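Local coordinates for titin (Homo sapiens, PDB 5JDD), which probably contributes to the passive elasticity of the muscle sarcomere, here as three immunoglobulin domains in tandem from its I-band region, at residues P103-A108 and E204-K209; T176-T181 and F249-A254. All blocks are in the same frame, centred on the assembly; numbering follows the deposited sequence.

Contact 1: P103-A108 and E204-K209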
loop_
_atom_site.group_PDB
_atom_site.type_symbol
_atom_site.label_atom_id
_atom_site.label_comp_id
_atom_site.label_asym_id
_atom_site.label_seq_id
_atom_site.Cartn_x
_atom_site.Cartn_y
_atom_site.Cartn_z
ATOM N N PRO A 103 -11.983 12.381 -5.582
ATOM C CA PRO A 103 -12.241 13.803 -5.324
ATOM C C PRO A 103 -11.455 14.301 -4.122
ATOM O O PRO A 103 -11.307 13.557 -3.132
ATOM C CB PRO A 103 -13.741 13.840 -5.007
ATOM C CG PRO A 103 -14.291 12.630 -5.698
ATOM C CD PRO A 103 -13.216 11.577 -5.593
ATOM N N GLU A 104 -10.987 15.544 -4.196
ATOM C CA GLU A 104 -10.297 16.144 -3.061
ATOM C C GLU A 104 -11.153 16.047 -1.804
ATOM O O GLU A 104 -12.390 16.105 -1.866
ATOM C CB GLU A 104 -9.885 17.590 -3.350
ATOM C CG GLU A 104 -11.036 18.474 -3.736
ATOM C CD GLU A 104 -10.623 19.907 -4.072
ATOM O OE1 GLU A 104 -11.423 20.601 -4.723
ATOM O OE2 GLU A 104 -9.521 20.356 -3.672
ATOM N N THR A 105 -10.454 15.889 -0.674
ATOM C CA THR A 105 -11.002 15.647 0.675
ATOM C C THR A 105 -11.406 14.196 0.958
ATOM O O THR A 105 -11.581 13.812 2.120
ATOM C CB THR A 105 -12.160 16.605 1.106
ATOM O OG1 THR A 105 -13.399 16.177 0.519
ATOM C CG2 THR A 105 -11.854 18.066 0.742
ATOM N N LYS A 106 -11.545 13.382 -0.084
ATOM C CA LYS A 106 -11.934 11.992 0.134
ATOM C C LYS A 106 -10.716 11.079 0.271
ATOM O O LYS A 106 -9.585 11.495 0.044
ATOM C CB LYS A 106 -12.887 11.509 -0.968
ATOM C CG LYS A 106 -14.202 12.299 -0.990
ATOM C CD LYS A 106 -15.193 11.715 -1.990
ATOM C CE LYS A 106 -15.738 10.373 -1.514
ATOM N NZ LYS A 106 -16.773 9.846 -2.471
ATOM N N THR A 107 -10.960 9.833 0.655
ATOM C CA THR A 107 -9.894 8.883 0.922
ATOM C C THR A 107 -9.548 8.095 -0.335
ATOM O O THR A 107 -10.443 7.668 -1.074
ATOM C CB THR A 107 -10.337 7.903 2.018
ATOM O OG1 THR A 107 -10.627 8.639 3.218
ATOM C CG2 THR A 107 -9.263 6.869 2.299
ATOM N N ALA A 108 -8.250 7.915 -0.582
ATOM C CA ALA A 108 -7.777 7.104 -1.699
ATOM C C ALA A 108 -7.134 5.849 -1.145
ATOM O O ALA A 108 -6.542 5.862 -0.072
ATOM C CB ALA A 108 -6.760 7.869 -2.530
ATOM N N GLU A 204 -20.326 13.132 -3.733
ATOM C CA GLU A 204 -20.803 12.786 -2.406
ATOM C C GLU A 204 -19.610 12.561 -1.484
ATOM O O GLU A 204 -18.542 12.134 -1.943
ATOM C CB GLU A 204 -21.642 11.510 -2.490
ATOM C CG GLU A 204 -22.363 11.150 -1.218
ATOM C CD GLU A 204 -23.540 10.232 -1.466
ATOM O OE1 GLU A 204 -23.313 9.079 -1.894
ATOM O OE2 GLU A 204 -24.689 10.669 -1.233
ATOM N N GLY A 205 -19.785 12.862 -0.199
ATOM C CA GLY A 205 -18.820 12.463 0.812
ATOM C C GLY A 205 -17.658 13.417 0.980
ATOM O O GLY A 205 -16.643 13.074 1.577
ATOM N N ILE A 206 -17.796 14.628 0.462
ATOM C CA ILE A 206 -16.715 15.588 0.599
ATOM C C ILE A 206 -16.779 16.307 1.944
ATOM O O ILE A 206 -17.822 16.318 2.604
ATOM C CB ILE A 206 -16.679 16.558 -0.594
ATOM C CG1 ILE A 206 -18.051 17.184 -0.828
ATOM C CG2 ILE A 206 -16.289 15.795 -1.849
ATOM C CD1 ILE A 206 -18.299 18.452 -0.063
ATOM N N SER A 207 -15.651 16.863 2.364
ATOM C CA SER A 207 -15.602 17.653 3.582
ATOM C C SER A 207 -15.810 19.121 3.244
ATOM O O SER A 207 -15.430 19.590 2.162
ATOM C CB SER A 207 -14.270 17.463 4.303
ATOM O OG SER A 207 -14.144 16.129 4.765
ATOM N N TYR A 208 -16.407 19.852 4.170
ATOM C CA TYR A 208 -16.735 21.244 3.918
ATOM C C TYR A 208 -16.750 22.045 5.209
ATOM O O TYR A 208 -16.729 21.488 6.310
ATOM C CB TYR A 208 -18.123 21.342 3.270
ATOM C CG TYR A 208 -19.239 20.940 4.217
ATOM C CD1 TYR A 208 -19.857 21.887 5.024
ATOM C CD2 TYR A 208 -19.658 19.611 4.320
ATOM C CE1 TYR A 208 -20.859 21.531 5.904
ATOM C CE2 TYR A 208 -20.675 19.248 5.200
ATOM C CZ TYR A 208 -21.268 20.218 5.985
ATOM O OH TYR A 208 -22.279 19.917 6.881
ATOM N N LYS A 209 -16.824 23.363 5.058
ATOM C CA LYS A 209 -17.120 24.246 6.180
ATOM C C LYS A 209 -17.874 25.464 5.674
ATOM O O LYS A 209 -17.923 25.742 4.468
ATOM C CB LYS A 209 -15.848 24.678 6.905
ATOM C CG LYS A 209 -14.940 25.528 6.063
ATOM C CD LYS A 209 -13.569 25.675 6.714
ATOM C CE LYS A 209 -12.620 26.400 5.771
ATOM N NZ LYS A 209 -11.245 26.512 6.340
HETATM O O HOH W 1 -11.428 15.165 4.517
#
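Thr105 lays its hydroxyl against the backbone at Ile206 and Ser207, a polar contact between the second and third Ig domains. Ser207 N donates to Thr105 OG1 over 3.0 Å, and the bond is nearly straight at 167°. The same hydroxyl in turn donates to Glu104 O at 2.6 Å, in the carbonyl plane and on a lone pair. With chi1 at 80°, OG1 sits between its own N and carbonyl carbon, where it can serve both partners. Thr105 is the third residue of a type II turn from Pro103 to Lys106, closed by a bond from Lys106 N to Pro103 O. Lys106 runs past Gly205, with CG 3.6 Å from Gly205 O. A bend at chi3 brings NZ to 2.9 Å from Glu204 O, tilted 31° from the carbonyl plane. The Glu204 carboxylate turns elsewhere, to Lys229. In one Ser207 conformer a water links its OG to Thr105 O. Ile206 CG2 lies beside the turn, 3.9 Å from Glu104 O and 4.2 Å from Lys106 CG. On the 204-209 side both direct bonds use backbone atoms, so the contact probably depends more on the path of that loop than on its side chains.

Contact 2: T176-T181 and F249-A254; sequences TPIMIT and FVAGKA
This is apolar packing at the end of the third Ig domain, where the chain enters from the second. Segment 176-181 leaves strand 167-176 and passes along the turn that links strands 245-251 and 254-263. No hydrogen bond joins the two segments. Ile178 points its CB toward the turn and sets CD1 3.9 Å from Ala251 CB. Its chi1 of -67° puts CG1 beside the backbone N, and from there CD1 also lies 3.7 Å from Ala251 O. Ala254 CB packs on Ile178 CG2 at 4.2 Å and also lies against Ile178 O. Ile180 follows two residues on. Its CD1 touches Ala254 CB at 4.0 Å and meets the Phe249 ring at the edge, 4.1 Å from CD2. Phe249 also packs edge-to-face with Trp210 inside the domain. Ala254 N donates to Ala251 O at 2.9 Å and closes a type II' turn; Ala251 N returns a bond to Ala254 O. Gly252 takes the positive phi of the turn's second position. The end of Lys253 approaches loosely, NZ 4.2 Å from Pro177 CB. The arrangement is a two-residue beta-hairpin, joining the last two strands of an I-set beta-sandwich, packed against the domain's incoming chain.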
loop_
_atom_site.group_PDB
_atom_site.type_symbol
_atom_site.label_atom_id
_atom_site.label_comp_id
_atom_site.label_asym_id
_atom_site.label_seq_id
_atom_site.Cartn_x
_atom_site.Cartn_y
_atom_site.Cartn_z
ATOM N N THR A 176 -9.139 14.929 -7.900
ATOM C CA THR A 176 -9.978 15.746 -8.771
ATOM C C THR A 176 -10.693 16.862 -8.013
ATOM O O THR A 176 -10.987 16.733 -6.819
ATOM C CB THR A 176 -10.995 14.866 -9.521
ATOM O OG1 THR A 176 -11.733 14.091 -8.576
ATOM C CG2 THR A 176 -10.279 13.930 -10.492
ATOM N N PRO A 177 -10.969 17.976 -8.695
ATOM C CA PRO A 177 -11.488 19.160 -8.003
ATOM C C PRO A 177 -12.975 19.084 -7.699
ATOM O O PRO A 177 -13.761 18.653 -8.550
ATOM C CB PRO A 177 -11.218 20.291 -9.003
ATOM C CG PRO A 177 -11.242 19.612 -10.337
ATOM C CD PRO A 177 -10.611 18.262 -10.097
ATOM N N ILE A 178 -13.365 19.485 -6.492
ATOM C CA ILE A 178 -14.783 19.650 -6.209
ATOM C C ILE A 178 -15.332 20.794 -7.049
ATOM O O ILE A 178 -14.683 21.829 -7.219
ATOM C CB ILE A 178 -15.030 19.909 -4.718
ATOM C CG1 ILE A 178 -14.659 18.654 -3.926
ATOM C CG2 ILE A 178 -16.507 20.309 -4.461
ATOM C CD1 ILE A 178 -14.443 18.906 -2.466
ATOM N N MET A 179 -16.515 20.591 -7.613
ATOM C CA MET A 179 -17.187 21.653 -8.338
ATOM C C MET A 179 -18.541 21.935 -7.737
ATOM O O MET A 179 -19.237 21.030 -7.259
ATOM C CB MET A 179 -17.297 21.300 -9.815
ATOM C CG MET A 179 -15.943 21.073 -10.445
ATOM S SD MET A 179 -16.062 20.896 -12.231
ATOM C CE MET A 179 -14.337 20.654 -12.654
ATOM N N ILE A 180 -18.904 23.208 -7.742
ATOM C CA ILE A 180 -20.194 23.618 -7.229
ATOM C C ILE A 180 -21.157 23.735 -8.408
ATOM O O ILE A 180 -20.934 24.498 -9.359
ATOM C CB ILE A 180 -20.065 24.908 -6.418
ATOM C CG1 ILE A 180 -19.297 24.623 -5.116
ATOM C CG2 ILE A 180 -21.452 25.467 -6.096
ATOM C CD1 ILE A 180 -18.808 25.862 -4.384
ATOM N N THR A 181 -22.201 22.913 -8.372
ATOM C CA THR A 181 -23.125 22.827 -9.493
ATOM C C THR A 181 -24.351 23.716 -9.302
ATOM O O THR A 181 -25.014 24.076 -10.274
ATOM C CB THR A 181 -23.522 21.374 -9.781
ATOM O OG1 THR A 181 -24.257 20.839 -8.674
ATOM C CG2 THR A 181 -22.272 20.526 -9.995
ATOM N N PHE A 249 -19.543 28.993 1.544
ATOM C CA PHE A 249 -19.383 27.554 1.612
ATOM C C PHE A 249 -18.020 27.232 1.029
ATOM O O PHE A 249 -17.673 27.742 -0.048
ATOM C CB PHE A 249 -20.490 26.871 0.807
ATOM C CG PHE A 249 -20.293 25.393 0.636
ATOM C CD1 PHE A 249 -20.720 24.503 1.613
ATOM C CD2 PHE A 249 -19.704 24.896 -0.515
ATOM C CE1 PHE A 249 -20.553 23.128 1.442
ATOM C CE2 PHE A 249 -19.522 23.529 -0.686
ATOM C CZ PHE A 249 -19.952 22.642 0.296
ATOM N N VAL A 250 -17.253 26.401 1.733
ATOM C CA VAL A 250 -15.920 26.009 1.287
ATOM C C VAL A 250 -15.784 24.496 1.258
ATOM O O VAL A 250 -16.042 23.835 2.253
ATOM C CB VAL A 250 -14.830 26.538 2.234
ATOM C CG1 VAL A 250 -13.444 26.095 1.759
ATOM C CG2 VAL A 250 -14.901 28.049 2.353
ATOM N N ALA A 251 -15.370 23.944 0.121
ATOM C CA ALA A 251 -15.085 22.516 0.040
ATOM C C ALA A 251 -13.903 22.304 -0.874
ATOM O O ALA A 251 -13.991 22.599 -2.068
ATOM C CB ALA A 251 -16.287 21.752 -0.484
ATOM N N GLY A 252 -12.810 21.794 -0.317
ATOM C CA GLY A 252 -11.569 21.680 -1.064
ATOM C C GLY A 252 -11.149 23.056 -1.544
ATOM O O GLY A 252 -11.084 24.003 -0.753
ATOM N N LYS A 253 -10.886 23.179 -2.842
ATOM C CA LYS A 253 -10.548 24.476 -3.432
ATOM C C LYS A 253 -11.755 25.228 -3.986
ATOM O O LYS A 253 -11.599 26.296 -4.585
ATOM C CB LYS A 253 -9.486 24.297 -4.522
ATOM C CG LYS A 253 -8.182 23.697 -4.009
ATOM C CD LYS A 253 -7.085 23.662 -5.074
ATOM C CE LYS A 253 -7.230 22.486 -6.031
ATOM N NZ LYS A 253 -8.340 22.624 -7.011
ATOM N N ALA A 254 -12.955 24.691 -3.785
ATOM C CA ALA A 254 -14.163 25.326 -4.303
ATOM C C ALA A 254 -14.830 26.184 -3.244
ATOM O O ALA A 254 -14.900 25.788 -2.070
ATOM C CB ALA A 254 -15.143 24.279 -4.794
#

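In the fold
Both contacts lie at the junction of the second and third Ig domains, and their centres are about 9 Å apart. Contact 1 joins loops of the two domains, mostly by polar bonds near the surface. Contact 2 joins the linking chain to the hairpin of the third domain by apolar packing that runs inward to Phe249. Each is partly buried. Glu104 ties them together: its OE1 accepts from Ile178 N at 2.9 Å and, weakly, from Lys253 N. Ile206 of contact 1 also touches Ile178 and Ala251 of contact 2. The polar interface of 103-108 with 204-209 thus adjoins the apolar edge of the third domain.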